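Local coordinates for signal recognition particle receptor beta subunit (Mus musculus, PDB 2FH5), which binds GTP and, as part of the signal recognition particle receptor, ensures correct targeting of nascent secretory proteins to the endoplasmic reticulum membrane, at residues A89-Q92 with R93-D97; A133-I136 with Q137-L140. All blocks are in the same frame, centred on the assembly; numbering follows the deposited sequence.

Interaction 1: A89-Q92 with R93-D97; sequences AAFQ and REVKD
Phe-91 and Val-95, one helical turn apart, slant across each other at the start of helix 91-110, the helix of the beta-alpha-beta unit formed with strands 79-87 and 117-123. Val-95 CG1 meets the far end of the aromatic ring, 3.6 Å from Phe-91 CZ, while its other methyl, CG2, lies over a ring face. A phenylalanine suits this place because its ring runs on into the neighbouring helix 133-150, and a branched valine can turn both methyls to the ring. The main-chain bond from Val-95 N to Phe-91 O is short (2.8 Å) but bent, with an N-H...O angle of 122°, and so weak.

On another side of the turn, Arg-93 and Glu-94 close in on Ala-90, whose small methyl leaves room for two longer charged chains at the surface. A chi1 of 44° tucks Arg-93 CG in against its own backbone, 3.3 Å from Ala-90 O. A bend at chi3 then brings NH1 obliquely to Ala-90 CB (3.5 Å). Glu-94 CG stands over the centre of the guanidinium face, and Glu-94 OE2 approaches Ala-90 CB to 3.4 Å. Ala-90 O accepts the amide of Glu-94 and, weakly, that of Arg-93.

Arg-93 NH2 lies 3.3 Å from Glu-94 OE2. Putting an alanine in place of Glu-94 would probably leave the guanidinium without this neighbouring charge and uncover part of the Ala-90 methyl. Because the oxygen is well out of the guanidinium plane, the pairing implies electrostatic attraction without a directed N-H.

Interaction 2: A133-I136 with Q137-L140; sequences AKLI and QQQL
Ile-136 and Leu-140 run alongside each other in the same direction, one turn apart, and supply the main apolar contact of this first part of helix 133-150. Ile-136 CG2 meets Leu-140 CD1 at 3.6 Å; Leu-140 CG, in turn, lies 3.3 Å from Ile-136 O. Both residues are buried, as befits large aliphatic groups turned toward the protein: Ile-136 also packs on Cys-122 of strand 117-123, and Leu-140 on Val-98 and Ala-99 of helix 91-110. A second, more open pair is Leu-135 with Gln-139, again alongside each other, where the glutamine uses mainly its aliphatic stem, CG standing 3.9 Å from Leu-135 CD1. The same methyl has Gln-138 OE1 slanting past it at 3.7 Å.

Four successive backbone bonds hold the turn, from the amides of residues 137 to 140 to the carbonyls of residues 133 to 136. The straightest runs from Gln-139 N to Leu-135 O, 3.0 Å long with an N-H...O angle of 173°.

The remaining polar link passes through a water, which donates to Gln-137 OE1 (3.0 Å) and, weakly, to Ala-133 O. That carbonyl therefore has two partners, its helical amide and the water. Gln-137 NE2 is bonded to Glu-141 one turn on, so both polar atoms of the amide have partners, which would fix which way round it sits.

With Ile-136 and Leu-140 facing the interior, Lys-134 and Gln-138 exposed, and Leu-135, Gln-137 and Gln-139 at the borders, this is an amphipathic helix flanking the central sheet of a P-loop GTPase.

In the fold
Along the chain, strand 79-87 leads through a short loop into interaction 1, at the start of helix 91-110; strand 117-123 follows, completing a beta-alpha-beta unit. Next come the GTP-binding residues Asn-123 to Asp-126 and then interaction 2, which opens helix 133-150 on the way to strand 184-188. Each contact closes no more than a helical turn, and the two come in series, neither nesting nor crossing. They meet in space, however: Phe-91 of interaction 1 packs on Ile-136, Gln-139 and Leu-140 of interaction 2, with Phe-91 CD2 3.6 Å from Ile-136 CG1. The first turns of two neighbouring helices are thus tied together beside the sheet.

Interaction 1: A89-Q92 with R93-D97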
ATOM      1  N   ALA B  89       7.026  11.653   9.032  1.00 44.27           N
ATOM      2  CA  ALA B  89       6.810  13.066   8.700  1.00 42.76           C
ATOM      3  C   ALA B  89       5.432  13.551   9.121  1.00 41.98           C
ATOM      4  O   ALA B  89       5.256  14.719   9.416  1.00 49.02           O
ATOM      5  CB  ALA B  89       6.995  13.286   7.184  1.00 39.10           C
ATOM      6  N   ALA B  90       4.447  12.659   9.131  1.00 42.47           N
ATOM      7  CA  ALA B  90       3.094  13.044   9.517  1.00 43.25           C
ATOM      8  C   ALA B  90       2.797  12.622  10.961  1.00 45.60           C
ATOM      9  O   ALA B  90       1.682  12.823  11.469  1.00 47.14           O
ATOM     10  CB  ALA B  90       2.069  12.401   8.567  1.00 37.18           C
ATOM     11  N   PHE B  91       3.799  12.049  11.616  1.00 42.54           N
ATOM     12  CA  PHE B  91       3.631  11.565  12.964  1.00 46.47           C
ATOM     13  C   PHE B  91       2.969  12.548  13.940  1.00 51.67           C
ATOM     14  O   PHE B  91       2.027  12.175  14.647  1.00 54.48           O
ATOM     15  CB  PHE B  91       4.971  11.092  13.510  1.00 45.85           C
ATOM     16  CG  PHE B  91       4.860  10.415  14.825  1.00 49.22           C
ATOM     17  CD1 PHE B  91       4.217   9.190  14.933  1.00 49.17           C
ATOM     18  CD2 PHE B  91       5.311  11.040  15.981  1.00 52.46           C
ATOM     19  CE1 PHE B  91       4.015   8.600  16.172  1.00 48.57           C
ATOM     20  CE2 PHE B  91       5.114  10.453  17.231  1.00 52.21           C
ATOM     21  CZ  PHE B  91       4.463   9.232  17.324  1.00 50.47           C
ATOM     22  N   GLN B  92       3.436  13.795  13.969  1.00 55.02           N
ATOM     23  CA  GLN B  92       2.876  14.794  14.881  1.00 60.92           C
ATOM     24  C   GLN B  92       1.351  14.921  14.838  1.00 59.39           C
ATOM     25  O   GLN B  92       0.707  15.038  15.887  1.00 59.41           O
ATOM     26  CB  GLN B  92       3.500  16.170  14.629  1.00 66.65           C
ATOM     27  CG  GLN B  92       5.012  16.186  14.775  1.00 83.37           C
ATOM     28  CD  GLN B  92       5.490  16.096  16.230  1.00 90.49           C
ATOM     29  OE1 GLN B  92       5.008  15.267  17.019  1.00 91.05           O
ATOM     30  NE2 GLN B  92       6.464  16.945  16.582  1.00 91.79           N
ATOM     31  N   ARG B  93       0.759  14.911  13.650  1.00 54.66           N
ATOM     32  CA  ARG B  93      -0.689  15.038  13.598  1.00 54.99           C
ATOM     33  C   ARG B  93      -1.413  13.709  13.758  1.00 52.56           C
ATOM     34  O   ARG B  93      -2.539  13.659  14.244  1.00 52.46           O
ATOM     35  CB  ARG B  93      -1.131  15.744  12.307  1.00 58.27           C
ATOM     36  CG  ARG B  93      -0.450  15.286  11.029  1.00 69.43           C
ATOM     37  CD  ARG B  93      -1.173  15.837   9.788  1.00 76.47           C
ATOM     38  NE  ARG B  93      -2.223  14.934   9.300  1.00 82.40           N
ATOM     39  CZ  ARG B  93      -2.068  14.106   8.269  1.00 84.60           C
ATOM     40  NH1 ARG B  93      -0.911  14.078   7.617  1.00 83.75           N
ATOM     41  NH2 ARG B  93      -3.057  13.296   7.897  1.00 84.46           N
ATOM     42  N   GLU B  94      -0.739  12.621  13.410  1.00 53.73           N
ATOM     43  CA  GLU B  94      -1.357  11.299  13.471  1.00 48.86           C
ATOM     44  C   GLU B  94      -1.122  10.465  14.722  1.00 48.66           C
ATOM     45  O   GLU B  94      -1.694   9.380  14.842  1.00 50.01           O
ATOM     46  CB  GLU B  94      -0.919  10.502  12.239  1.00 47.93           C
ATOM     47  CG  GLU B  94      -1.397  11.098  10.910  1.00 42.79           C
ATOM     48  CD  GLU B  94      -0.688  10.486   9.725  1.00 51.12           C
ATOM     49  OE1 GLU B  94       0.149   9.575   9.928  1.00 53.82           O
ATOM     50  OE2 GLU B  94      -0.952  10.916   8.589  1.00 52.11           O
ATOM     51  N   VAL B  95      -0.312  10.972  15.655  1.00 48.13           N
ATOM     52  CA  VAL B  95       0.038  10.234  16.884  1.00 51.45           C
ATOM     53  C   VAL B  95      -1.037   9.386  17.519  1.00 50.08           C
ATOM     54  O   VAL B  95      -0.815   8.218  17.825  1.00 50.31           O
ATOM     55  CB  VAL B  95       0.530  11.138  18.043  1.00 53.74           C
ATOM     56  CG1 VAL B  95       1.476  10.336  18.905  1.00 48.95           C
ATOM     57  CG2 VAL B  95       1.177  12.406  17.526  1.00 56.63           C
ATOM     58  N   LYS B  96      -2.190   9.991  17.754  1.00 49.78           N
ATOM     59  CA  LYS B  96      -3.279   9.282  18.391  1.00 52.25           C
ATOM     60  C   LYS B  96      -3.803   8.122  17.564  1.00 50.64           C
ATOM     61  O   LYS B  96      -4.072   7.052  18.123  1.00 50.84           O
ATOM     62  CB  LYS B  96      -4.395  10.269  18.761  1.00 55.52           C
ATOM     63  CG  LYS B  96      -3.911  11.267  19.807  1.00 59.71           C
ATOM     64  CD  LYS B  96      -5.035  11.979  20.545  1.00 65.75           C
ATOM     65  CE  LYS B  96      -4.575  12.441  21.944  1.00 69.17           C
ATOM     66  NZ  LYS B  96      -3.265  13.182  21.935  1.00 64.75           N
ATOM     67  N   ASP B  97      -3.919   8.303  16.245  1.00 48.31           N
ATOM     68  CA  ASP B  97      -4.403   7.217  15.392  1.00 46.60           C
ATOM     69  C   ASP B  97      -3.387   6.075  15.370  1.00 45.95           C
ATOM     70  O   ASP B  97      -3.759   4.900  15.382  1.00 43.82           O
ATOM     71  CB  ASP B  97      -4.673   7.709  13.969  1.00 55.68           C
ATOM     72  CG  ASP B  97      -5.934   8.565  13.871  1.00 63.63           C
ATOM     73  OD1 ASP B  97      -6.988   8.138  14.395  1.00 66.43           O
ATOM     74  OD2 ASP B  97      -5.877   9.660  13.264  1.00 66.84           O
TER

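Interaction 2: A133-I136 with Q137-L140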
ATOM      1  N   ALA B 133      13.206   8.094  15.279  1.00 41.67           N
ATOM      2  CA  ALA B 133      12.647   6.885  15.873  1.00 47.01           C
ATOM      3  C   ALA B 133      12.699   7.013  17.397  1.00 52.80           C
ATOM      4  O   ALA B 133      11.862   6.461  18.116  1.00 56.81           O
ATOM      5  CB  ALA B 133      13.414   5.652  15.421  1.00 30.88           C
ATOM      6  N   LYS B 134      13.671   7.767  17.890  1.00 56.50           N
ATOM      7  CA  LYS B 134      13.800   7.964  19.326  1.00 56.49           C
ATOM      8  C   LYS B 134      12.600   8.778  19.811  1.00 52.04           C
ATOM      9  O   LYS B 134      11.917   8.391  20.765  1.00 50.16           O
ATOM     10  CB  LYS B 134      15.125   8.677  19.625  1.00 61.56           C
ATOM     11  CG  LYS B 134      15.427   8.944  21.092  1.00 66.97           C
ATOM     12  CD  LYS B 134      16.904   9.343  21.249  1.00 73.55           C
ATOM     13  CE  LYS B 134      17.239   9.838  22.650  1.00 75.71           C
ATOM     14  NZ  LYS B 134      16.563  11.128  22.977  1.00 78.22           N
ATOM     15  N   LEU B 135      12.321   9.890  19.142  1.00 51.45           N
ATOM     16  CA  LEU B 135      11.180  10.723  19.524  1.00 53.17           C
ATOM     17  C   LEU B 135       9.824  10.024  19.318  1.00 52.87           C
ATOM     18  O   LEU B 135       8.871  10.237  20.078  1.00 53.71           O
ATOM     19  CB  LEU B 135      11.193  12.032  18.746  1.00 54.47           C
ATOM     20  CG  LEU B 135       9.994  12.959  19.001  1.00 60.79           C
ATOM     21  CD1 LEU B 135       9.874  13.334  20.469  1.00 59.04           C
ATOM     22  CD2 LEU B 135      10.178  14.217  18.164  1.00 67.29           C
ATOM     23  N   ILE B 136       9.730   9.185  18.296  1.00 52.33           N
ATOM     24  CA  ILE B 136       8.472   8.494  18.053  1.00 52.13           C
ATOM     25  C   ILE B 136       8.231   7.481  19.172  1.00 50.76           C
ATOM     26  O   ILE B 136       7.098   7.336  19.648  1.00 51.06           O
ATOM     27  CB  ILE B 136       8.486   7.841  16.647  1.00 50.75           C
ATOM     28  CG1 ILE B 136       8.245   8.944  15.612  1.00 46.29           C
ATOM     29  CG2 ILE B 136       7.443   6.716  16.540  1.00 39.94           C
ATOM     30  CD1 ILE B 136       8.575   8.532  14.208  1.00 49.20           C
ATOM     31  N   GLN B 137       9.293   6.804  19.610  1.00 46.92           N
ATOM     32  CA  GLN B 137       9.155   5.843  20.695  1.00 49.06           C
ATOM     33  C   GLN B 137       8.685   6.546  21.963  1.00 48.25           C
ATOM     34  O   GLN B 137       7.779   6.067  22.654  1.00 46.64           O
ATOM     35  CB  GLN B 137      10.472   5.151  21.012  1.00 48.98           C
ATOM     36  CG  GLN B 137      10.232   4.009  21.969  1.00 57.17           C
ATOM     37  CD  GLN B 137      11.489   3.413  22.559  1.00 58.83           C
ATOM     38  OE1 GLN B 137      12.507   3.273  21.884  1.00 58.06           O
ATOM     39  NE2 GLN B 137      11.411   3.032  23.827  1.00 55.41           N
ATOM     40  N   GLN B 138       9.303   7.686  22.258  1.00 48.06           N
ATOM     41  CA  GLN B 138       8.950   8.448  23.444  1.00 53.86           C
ATOM     42  C   GLN B 138       7.482   8.882  23.416  1.00 52.76           C
ATOM     43  O   GLN B 138       6.754   8.638  24.379  1.00 55.01           O
ATOM     44  CB  GLN B 138       9.872   9.669  23.597  1.00 58.93           C
ATOM     45  CG  GLN B 138       9.305  10.758  24.520  1.00 69.27           C
ATOM     46  CD  GLN B 138      10.267  11.926  24.759  1.00 77.98           C
ATOM     47  OE1 GLN B 138      11.045  12.304  23.872  1.00 80.30           O
ATOM     48  NE2 GLN B 138      10.201  12.514  25.961  1.00 79.16           N
ATOM     49  N   GLN B 139       7.037   9.505  22.324  1.00 49.79           N
ATOM     50  CA  GLN B 139       5.645   9.943  22.243  1.00 46.71           C
ATOM     51  C   GLN B 139       4.651   8.773  22.217  1.00 45.22           C
ATOM     52  O   GLN B 139       3.541   8.877  22.741  1.00 43.25           O
ATOM     53  CB  GLN B 139       5.454  10.846  21.034  1.00 52.96           C
ATOM     54  CG  GLN B 139       6.237  12.142  21.147  1.00 64.84           C
ATOM     55  CD  GLN B 139       5.887  12.916  22.421  1.00 74.42           C
ATOM     56  OE1 GLN B 139       4.747  13.383  22.588  1.00 71.06           O
ATOM     57  NE2 GLN B 139       6.867  13.045  23.337  1.00 73.42           N
ATOM     58  N   LEU B 140       5.033   7.650  21.627  1.00 40.59           N
ATOM     59  CA  LEU B 140       4.118   6.514  21.630  1.00 45.57           C
ATOM     60  C   LEU B 140       3.970   5.909  23.028  1.00 49.22           C
ATOM     61  O   LEU B 140       2.879   5.459  23.393  1.00 50.05           O
ATOM     62  CB  LEU B 140       4.586   5.433  20.670  1.00 43.31           C
ATOM     63  CG  LEU B 140       4.228   5.729  19.230  1.00 43.60           C
ATOM     64  CD1 LEU B 140       5.012   4.778  18.358  1.00 42.77           C
ATOM     65  CD2 LEU B 140       2.703   5.605  19.048  1.00 38.49           C
TER
HETATM   66  O   HOH W   1      13.423   4.346  19.206  1.00 53.97           O